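PDB 4QVR: DUF6844 domain-containing protein from Francisella tularensis subsp. tularensis, which is of unknown function but probably carries a signal peptide and is exported from the cytoplasm. Local coordinates for residues N326-Y338 / Y351-L364. Residues are numbered along the deposited sequence; the frame is centred on the assembly and turned at random. Where two conformers were deposited one is given.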
ATOM      1  N   ASN A 326      16.328  19.074  -0.441  1.00122.41           N
ATOM      2  CA  ASN A 326      15.156  18.996  -1.344  1.00120.51           C
ATOM      3  C   ASN A 326      15.074  17.657  -2.118  1.00114.03           C
ATOM      4  O   ASN A 326      14.336  17.551  -3.099  1.00112.03           O
ATOM      5  CB  ASN A 326      15.096  20.193  -2.323  1.00128.85           C
ATOM      6  CG  ASN A 326      15.023  21.544  -1.613  1.00135.62           C
ATOM      7  OD1 ASN A 326      15.046  21.619  -0.384  1.00143.37           O
ATOM      8  ND2 ASN A 326      14.932  22.620  -2.395  1.00136.59           N
ATOM      9  N   LYS A 327      15.818  16.642  -1.656  1.00107.85           N
ATOM     10  CA  LYS A 327      15.845  15.312  -2.289  1.00 99.90           C
ATOM     11  C   LYS A 327      14.849  14.331  -1.670  1.00 89.48           C
ATOM     12  O   LYS A 327      14.776  14.197  -0.443  1.00 83.79           O
ATOM     13  CB  LYS A 327      17.244  14.677  -2.192  1.00105.02           C
ATOM     14  CG  LYS A 327      18.297  15.257  -3.121  1.00111.73           C
ATOM     15  CD  LYS A 327      17.975  14.962  -4.579  1.00112.86           C
ATOM     16  CE  LYS A 327      19.074  15.452  -5.507  1.00118.91           C
ATOM     17  NZ  LYS A 327      18.774  15.137  -6.933  1.00117.98           N
ATOM     18  N   PRO A 328      14.088  13.628  -2.524  1.00 80.34           N
ATOM     19  CA  PRO A 328      13.158  12.657  -1.992  1.00 71.79           C
ATOM     20  C   PRO A 328      13.862  11.407  -1.519  1.00 69.76           C
ATOM     21  O   PRO A 328      14.884  11.008  -2.044  1.00 67.49           O
ATOM     22  CB  PRO A 328      12.256  12.319  -3.184  1.00 70.64           C
ATOM     23  CG  PRO A 328      13.033  12.712  -4.397  1.00 76.70           C
ATOM     24  CD  PRO A 328      13.932  13.827  -3.978  1.00 79.81           C
ATOM     25  N   TYR A 329      13.294  10.782  -0.515  1.00 69.70           N
ATOM     26  CA  TYR A 329      13.847   9.561  -0.016  1.00 67.40           C
ATOM     27  C   TYR A 329      12.665   8.726   0.413  1.00 60.49           C
ATOM     28  O   TYR A 329      11.573   9.244   0.649  1.00 56.33           O
ATOM     29  CB  TYR A 329      14.815   9.845   1.141  1.00 68.70           C
ATOM     30  CG  TYR A 329      14.169  10.605   2.265  1.00 68.88           C
ATOM     31  CD1 TYR A 329      13.223  10.002   3.063  1.00 62.19           C
ATOM     32  CD2 TYR A 329      14.500  11.917   2.531  1.00 72.31           C
ATOM     33  CE1 TYR A 329      12.618  10.676   4.092  1.00 66.42           C
ATOM     34  CE2 TYR A 329      13.895  12.603   3.571  1.00 73.60           C
ATOM     35  CZ  TYR A 329      12.957  11.967   4.347  1.00 69.91           C
ATOM     36  OH  TYR A 329      12.334  12.603   5.390  1.00 75.67           O
ATOM     37  N   ILE A 330      12.881   7.430   0.526  1.00 59.46           N
ATOM     38  CA  ILE A 330      11.829   6.537   0.919  1.00 57.81           C
ATOM     39  C   ILE A 330      12.170   5.895   2.247  1.00 56.89           C
ATOM     40  O   ILE A 330      13.260   5.371   2.412  1.00 57.57           O
ATOM     41  CB  ILE A 330      11.647   5.467  -0.157  1.00 60.32           C
ATOM     42  CG1 ILE A 330      11.240   6.173  -1.457  1.00 65.72           C
ATOM     43  CG2 ILE A 330      10.602   4.441   0.279  1.00 57.96           C
ATOM     44  CD1 ILE A 330      11.486   5.371  -2.704  1.00 70.16           C
ATOM     45  N   LEU A 331      11.241   5.967   3.195  1.00 52.73           N
ATOM     46  CA  LEU A 331      11.432   5.359   4.491  1.00 47.86           C
ATOM     47  C   LEU A 331      10.620   4.095   4.488  1.00 45.82           C
ATOM     48  O   LEU A 331       9.588   4.032   3.849  1.00 45.04           O
ATOM     49  CB  LEU A 331      10.942   6.258   5.602  1.00 47.24           C
ATOM     50  CG  LEU A 331      11.592   7.626   5.680  1.00 52.77           C
ATOM     51  CD1 LEU A 331      11.048   8.355   6.900  1.00 56.42           C
ATOM     52  CD2 LEU A 331      13.087   7.487   5.772  1.00 55.19           C
ATOM     53  N   ALA A 332      11.116   3.084   5.185  1.00 45.04           N
ATOM     54  CA  ALA A 332      10.453   1.806   5.304  1.00 45.13           C
ATOM     55  C   ALA A 332      10.524   1.404   6.757  1.00 48.23           C
ATOM     56  O   ALA A 332      11.618   1.380   7.348  1.00 47.77           O
ATOM     57  CB  ALA A 332      11.146   0.766   4.467  1.00 46.29           C
ATOM     58  N   TYR A 333       9.363   1.087   7.323  1.00 44.17           N
ATOM     59  CA  TYR A 333       9.260   0.656   8.712  1.00 45.36           C
ATOM     60  C   TYR A 333       9.286  -0.837   8.835  1.00 46.05           C
ATOM     61  O   TYR A 333       8.831  -1.538   7.950  1.00 54.61           O
ATOM     62  CB  TYR A 333       7.948   1.135   9.291  1.00 42.18           C
ATOM     63  CG  TYR A 333       7.779   2.639   9.262  1.00 44.26           C
ATOM     64  CD1 TYR A 333       8.441   3.442  10.170  1.00 46.77           C
ATOM     65  CD2 TYR A 333       6.923   3.249   8.348  1.00 47.36           C
ATOM     66  CE1 TYR A 333       8.283   4.833  10.159  1.00 49.60           C
ATOM     67  CE2 TYR A 333       6.737   4.626   8.347  1.00 46.62           C
ATOM     68  CZ  TYR A 333       7.433   5.414   9.250  1.00 47.87           C
ATOM     69  OH  TYR A 333       7.265   6.778   9.252  1.00 53.90           O
ATOM     70  N   GLY A 334       9.767  -1.333   9.961  1.00 46.55           N
ATOM     71  CA  GLY A 334       9.824  -2.763  10.195  1.00 43.04           C
ATOM     72  C   GLY A 334       9.920  -3.042  11.662  1.00 42.78           C
ATOM     73  O   GLY A 334      10.448  -2.239  12.405  1.00 42.84           O
ATOM     74  N   GLN A 335       9.411  -4.188  12.087  1.00 43.97           N
ATOM     75  CA  GLN A 335       9.436  -4.571  13.489  1.00 46.13           C
ATOM     76  C   GLN A 335       9.840  -6.016  13.617  1.00 51.57           C
ATOM     77  O   GLN A 335       9.656  -6.784  12.676  1.00 53.63           O
ATOM     78  CB  GLN A 335       8.057  -4.373  14.133  1.00 45.11           C
ATOM     79  CG  GLN A 335       7.602  -2.939  14.034  1.00 46.36           C
ATOM     80  CD  GLN A 335       6.249  -2.661  14.645  1.00 45.20           C
ATOM     81  OE1 GLN A 335       5.677  -3.476  15.353  1.00 47.98           O
ATOM     82  NE2 GLN A 335       5.745  -1.476  14.380  1.00 45.01           N
ATOM     83  N   GLY A 336      10.405  -6.371  14.775  1.00 53.50           N
ATOM     84  CA  GLY A 336      10.793  -7.737  15.076  1.00 56.47           C
ATOM     85  C   GLY A 336      10.633  -7.944  16.572  1.00 62.89           C
ATOM     86  O   GLY A 336      10.330  -7.000  17.295  1.00 61.97           O
ATOM     87  N   SER A 337      10.813  -9.177  17.040  1.00 66.54           N
ATOM     88  CA  SER A 337      10.709  -9.480  18.459  1.00 73.66           C
ATOM     89  C   SER A 337      11.570 -10.688  18.774  1.00 81.19           C
ATOM     90  O   SER A 337      12.043 -11.359  17.855  1.00 83.42           O
ATOM     91  CB  SER A 337       9.262  -9.761  18.856  1.00 72.93           C
ATOM     92  OG  SER A 337       8.752 -10.852  18.121  1.00 73.86           O
ATOM     93  N   TYR A 338      11.769 -10.963  20.063  1.00 85.27           N
ATOM     94  CA  TYR A 338      12.585 -12.110  20.487  1.00 97.35           C
ATOM     95  C   TYR A 338      11.789 -13.140  21.296  1.00 96.00           C
ATOM     96  O   TYR A 338      11.237 -12.825  22.346  1.00 92.18           O
ATOM     97  CB  TYR A 338      13.796 -11.629  21.288  1.00103.86           C
ATOM     98  CG  TYR A 338      14.626 -12.757  21.872  1.00113.46           C
ATOM     99  CD1 TYR A 338      15.533 -13.470  21.079  1.00116.39           C
ATOM    100  CD2 TYR A 338      14.519 -13.099  23.222  1.00116.00           C
ATOM    101  CE1 TYR A 338      16.293 -14.499  21.613  1.00121.26           C
ATOM    102  CE2 TYR A 338      15.278 -14.124  23.764  1.00121.03           C
ATOM    103  CZ  TYR A 338      16.162 -14.821  22.958  1.00122.66           C
ATOM    104  OH  TYR A 338      16.914 -15.838  23.498  1.00129.51           O
ATOM    105  N   TYR A 351      19.246  -9.418  17.549  1.00 89.27           N
ATOM    106  CA  TYR A 351      18.336 -10.191  16.712  1.00 91.46           C
ATOM    107  C   TYR A 351      17.032  -9.500  16.300  1.00 82.66           C
ATOM    108  O   TYR A 351      16.541  -9.716  15.190  1.00 80.15           O
ATOM    109  CB  TYR A 351      18.012 -11.518  17.401  1.00100.67           C
ATOM    110  CG  TYR A 351      17.248 -12.455  16.508  1.00110.58           C
ATOM    111  CD1 TYR A 351      17.839 -12.967  15.355  1.00117.24           C
ATOM    112  CD2 TYR A 351      15.945 -12.841  16.812  1.00116.90           C
ATOM    113  CE1 TYR A 351      17.150 -13.824  14.517  1.00125.33           C
ATOM    114  CE2 TYR A 351      15.247 -13.705  15.983  1.00122.88           C
ATOM    115  CZ  TYR A 351      15.855 -14.195  14.836  1.00128.28           C
ATOM    116  OH  TYR A 351      15.174 -15.058  14.003  1.00137.60           O
ATOM    117  N   GLY A 352      16.461  -8.707  17.195  1.00 74.92           N
ATOM    118  CA  GLY A 352      15.226  -8.016  16.909  1.00 70.70           C
ATOM    119  C   GLY A 352      15.391  -6.993  15.800  1.00 67.24           C
ATOM    120  O   GLY A 352      14.559  -6.898  14.883  1.00 62.91           O
ATOM    121  N   TYR A 353      16.465  -6.221  15.881  1.00 65.62           N
ATOM    122  CA  TYR A 353      16.732  -5.226  14.864  1.00 65.75           C
ATOM    123  C   TYR A 353      16.978  -5.891  13.516  1.00 68.51           C
ATOM    124  O   TYR A 353      16.523  -5.387  12.494  1.00 70.19           O
ATOM    125  CB  TYR A 353      17.898  -4.320  15.261  1.00 65.88           C
ATOM    126  CG  TYR A 353      17.617  -3.552  16.536  1.00 66.43           C
ATOM    127  CD1 TYR A 353      16.615  -2.604  16.575  1.00 62.15           C
ATOM    128  CD2 TYR A 353      18.364  -3.763  17.693  1.00 70.08           C
ATOM    129  CE1 TYR A 353      16.343  -1.900  17.723  1.00 63.68           C
ATOM    130  CE2 TYR A 353      18.095  -3.053  18.849  1.00 69.43           C
ATOM    131  CZ  TYR A 353      17.079  -2.124  18.849  1.00 65.29           C
ATOM    132  OH  TYR A 353      16.782  -1.406  19.973  1.00 67.89           O
ATOM    133  N   LYS A 354      17.672  -7.028  13.509  1.00 72.13           N
ATOM    134  CA  LYS A 354      17.934  -7.738  12.264  1.00 74.44           C
ATOM    135  C   LYS A 354      16.610  -8.143  11.611  1.00 70.42           C
ATOM    136  O   LYS A 354      16.412  -7.878  10.439  1.00 69.28           O
ATOM    137  CB  LYS A 354      18.779  -8.990  12.494  1.00 83.11           C
ATOM    138  CG  LYS A 354      19.206  -9.678  11.203  1.00 90.99           C
ATOM    139  CD  LYS A 354      19.481 -11.171  11.402  1.00102.44           C
ATOM    140  CE  LYS A 354      20.547 -11.474  12.446  1.00108.19           C
ATOM    141  NZ  LYS A 354      21.893 -10.962  12.070  1.00115.11           N
ATOM    142  N   GLN A 355      15.715  -8.786  12.365  1.00 70.25           N
ATOM    143  CA  GLN A 355      14.420  -9.218  11.813  1.00 70.40           C
ATOM    144  C   GLN A 355      13.483  -8.084  11.489  1.00 67.31           C
ATOM    145  O   GLN A 355      12.596  -8.242  10.644  1.00 66.67           O
ATOM    146  CB  GLN A 355      13.731 -10.278  12.675  1.00 76.74           C
ATOM    147  CG  GLN A 355      14.365 -11.647  12.448  1.00 90.89           C
ATOM    148  CD  GLN A 355      13.525 -12.795  12.955  1.00104.23           C
ATOM    149  OE1 GLN A 355      13.428 -13.838  12.300  1.00114.70           O
ATOM    150  NE2 GLN A 355      12.898 -12.613  14.113  1.00111.78           N
ATOM    151  N   ALA A 356      13.675  -6.947  12.151  1.00 65.54           N
ATOM    152  CA  ALA A 356      12.899  -5.762  11.857  1.00 63.50           C
ATOM    153  C   ALA A 356      13.319  -5.241  10.481  1.00 62.50           C
ATOM    154  O   ALA A 356      12.506  -4.692   9.750  1.00 59.21           O
ATOM    155  CB  ALA A 356      13.097  -4.699  12.931  1.00 60.94           C
ATOM    156  N   ALA A 357      14.590  -5.408  10.130  1.00 68.57           N
ATOM    157  CA  ALA A 357      15.086  -4.990   8.804  1.00 69.90           C
ATOM    158  C   ALA A 357      14.566  -5.915   7.698  1.00 69.73           C
ATOM    159  O   ALA A 357      14.450  -5.514   6.556  1.00 75.48           O
ATOM    160  CB  ALA A 357      16.599  -4.947   8.784  1.00 72.33           C
ATOM    161  N   ILE A 358      14.255  -7.154   8.043  1.00 70.31           N
ATOM    162  CA  ILE A 358      13.694  -8.091   7.081  1.00 71.33           C
ATOM    163  C   ILE A 358      12.340  -7.582   6.617  1.00 66.69           C
ATOM    164  O   ILE A 358      12.052  -7.613   5.416  1.00 64.76           O
ATOM    165  CB  ILE A 358      13.489  -9.504   7.689  1.00 75.68           C
ATOM    166  CG1 ILE A 358      14.832 -10.169   8.028  1.00 82.82           C
ATOM    167  CG2 ILE A 358      12.723 -10.410   6.731  1.00 78.23           C
ATOM    168  CD1 ILE A 358      14.696 -11.514   8.735  1.00 83.29           C
HETATM  169  N   MSE A 359      11.510  -7.124   7.565  0.70 63.02           N
HETATM  170  CA  MSE A 359      10.171  -6.641   7.239  0.70 58.78           C
HETATM  171  C   MSE A 359      10.270  -5.331   6.500  0.70 53.52           C
HETATM  172  O   MSE A 359       9.581  -5.138   5.505  0.70 47.71           O
HETATM  173  CB  MSE A 359       9.244  -6.519   8.457  0.70 61.15           C
HETATM  174  CG  MSE A 359       9.062  -7.826   9.262  0.70 66.29           C
HETATM  175 SE   MSE A 359       8.201  -9.296   8.249  0.70 73.35          SE
HETATM  176  CE  MSE A 359       7.652 -10.483   9.716  0.70 74.42           C
ATOM    177  N   ALA A 360      11.131  -4.428   6.960  1.00 51.83           N
ATOM    178  CA  ALA A 360      11.291  -3.132   6.306  1.00 50.09           C
ATOM    179  C   ALA A 360      11.711  -3.301   4.846  1.00 55.20           C
ATOM    180  O   ALA A 360      11.228  -2.586   3.961  1.00 53.50           O
ATOM    181  CB  ALA A 360      12.290  -2.272   7.059  1.00 49.91           C
ATOM    182  N   ARG A 361      12.578  -4.277   4.601  1.00 58.79           N
ATOM    183  CA  ARG A 361      13.055  -4.556   3.271  1.00 62.68           C
ATOM    184  C   ARG A 361      11.926  -5.111   2.406  1.00 61.98           C
ATOM    185  O   ARG A 361      11.766  -4.699   1.260  1.00 62.23           O
ATOM    186  CB  ARG A 361      14.210  -5.548   3.326  1.00 73.40           C
ATOM    187  CG  ARG A 361      14.894  -5.755   1.990  1.00 80.88           C
ATOM    188  CD  ARG A 361      15.946  -6.850   2.036  1.00 86.15           C
ATOM    189  NE  ARG A 361      16.546  -6.995   0.714  1.00 90.83           N
ATOM    190  CZ  ARG A 361      15.988  -7.650  -0.302  1.00 91.19           C
ATOM    191  NH1 ARG A 361      14.800  -8.241  -0.171  1.00 90.77           N
ATOM    192  NH2 ARG A 361      16.617  -7.704  -1.463  1.00 93.27           N
ATOM    193  N   ALA A 362      11.148  -6.047   2.944  1.00 59.01           N
ATOM    194  CA  ALA A 362      10.033  -6.599   2.200  1.00 57.17           C
ATOM    195  C   ALA A 362       9.044  -5.480   1.802  1.00 53.21           C
ATOM    196  O   ALA A 362       8.404  -5.542   0.750  1.00 59.50           O
ATOM    197  CB  ALA A 362       9.341  -7.693   2.997  1.00 58.44           C
ATOM    198  N   ASN A 363       8.912  -4.454   2.633  1.00 50.66           N
ATOM    199  CA  ASN A 363       8.051  -3.321   2.307  1.00 43.51           C
ATOM    200  C   ASN A 363       8.559  -2.597   1.043  1.00 45.34           C
ATOM    201  O   ASN A 363       7.775  -2.170   0.182  1.00 43.59           O
ATOM    202  CB  ASN A 363       7.973  -2.353   3.487  1.00 45.40           C
ATOM    203  CG  ASN A 363       7.043  -2.831   4.597  1.00 43.30           C
ATOM    204  OD1 ASN A 363       6.068  -3.534   4.363  1.00 48.27           O
ATOM    205  ND2 ASN A 363       7.311  -2.399   5.791  1.00 44.08           N
ATOM    206  N   LEU A 364       9.877  -2.457   0.923  1.00 46.30           N
ATOM    207  CA  LEU A 364      10.463  -1.840  -0.257  1.00 49.20           C
ATOM    208  C   LEU A 364      10.298  -2.732  -1.488  1.00 50.28           C
ATOM    209  O   LEU A 364       9.998  -2.240  -2.566  1.00 53.71           O
ATOM    210  CB  LEU A 364      11.938  -1.489  -0.033  1.00 52.60           C
ATOM    211  CG  LEU A 364      12.183  -0.355   0.980  1.00 53.48           C
ATOM    212  CD1 LEU A 364      13.672  -0.223   1.248  1.00 58.00           C
ATOM    213  CD2 LEU A 364      11.591   0.973   0.502  1.00 48.77           C
TER
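Tyr351 brings CD2 up to the ring edge of Tyr338, near that ring's plane and 4.3 Å from its CD1, at the solvent-exposed end of the contact. Next to it, Gly352 meets Gly336 through backbone alone, Gly336 CA lying 3.9 Å from Gly352 O. Ala356 and Gln335 have the closest pair of CA atoms, 4.0 Å apart: Ala356 CB lies against Gln335 C and Gly334 O, and its CA-H points at Gln335 O (angle at H 159°). Ala356 O in turn receives the CA-H of Gly334, with Gly334 CA 3.3 Å from Ala356 O. Gly334 and Gly336 have no side chain on the strand face that meets the helix, and the axes approach to 5.5 Å. Helix 349-370 lies on one face of an antiparallel four-stranded sheet, its segment 351-364 running at 142° to an inner strand, 328-337, whose neighbours are 318-322 and 440-448. Selenomethionine Met359 lays CG against Gln335 O, and in the conformer given its end leads away from the strand toward helix 134-159. Ala360 faces the strand with CB near the carbonyl oxygens of both Ala332 and Tyr333, and its CA-H also meets Tyr333 O. That oxygen takes a second donor, Asn363 ND2, at 2.8 Å but through a weak, bent bond (119°); the other end of the amide, OD1, is held by Gln139 NE2. Leu364 has CG anti to its carbonyl carbon; CG lies against Ala332 CB, and CD2 reaches Ile330 CG2 at 3.6 Å, the two branched chains crossing at a slant beside Ile318 and Trp448.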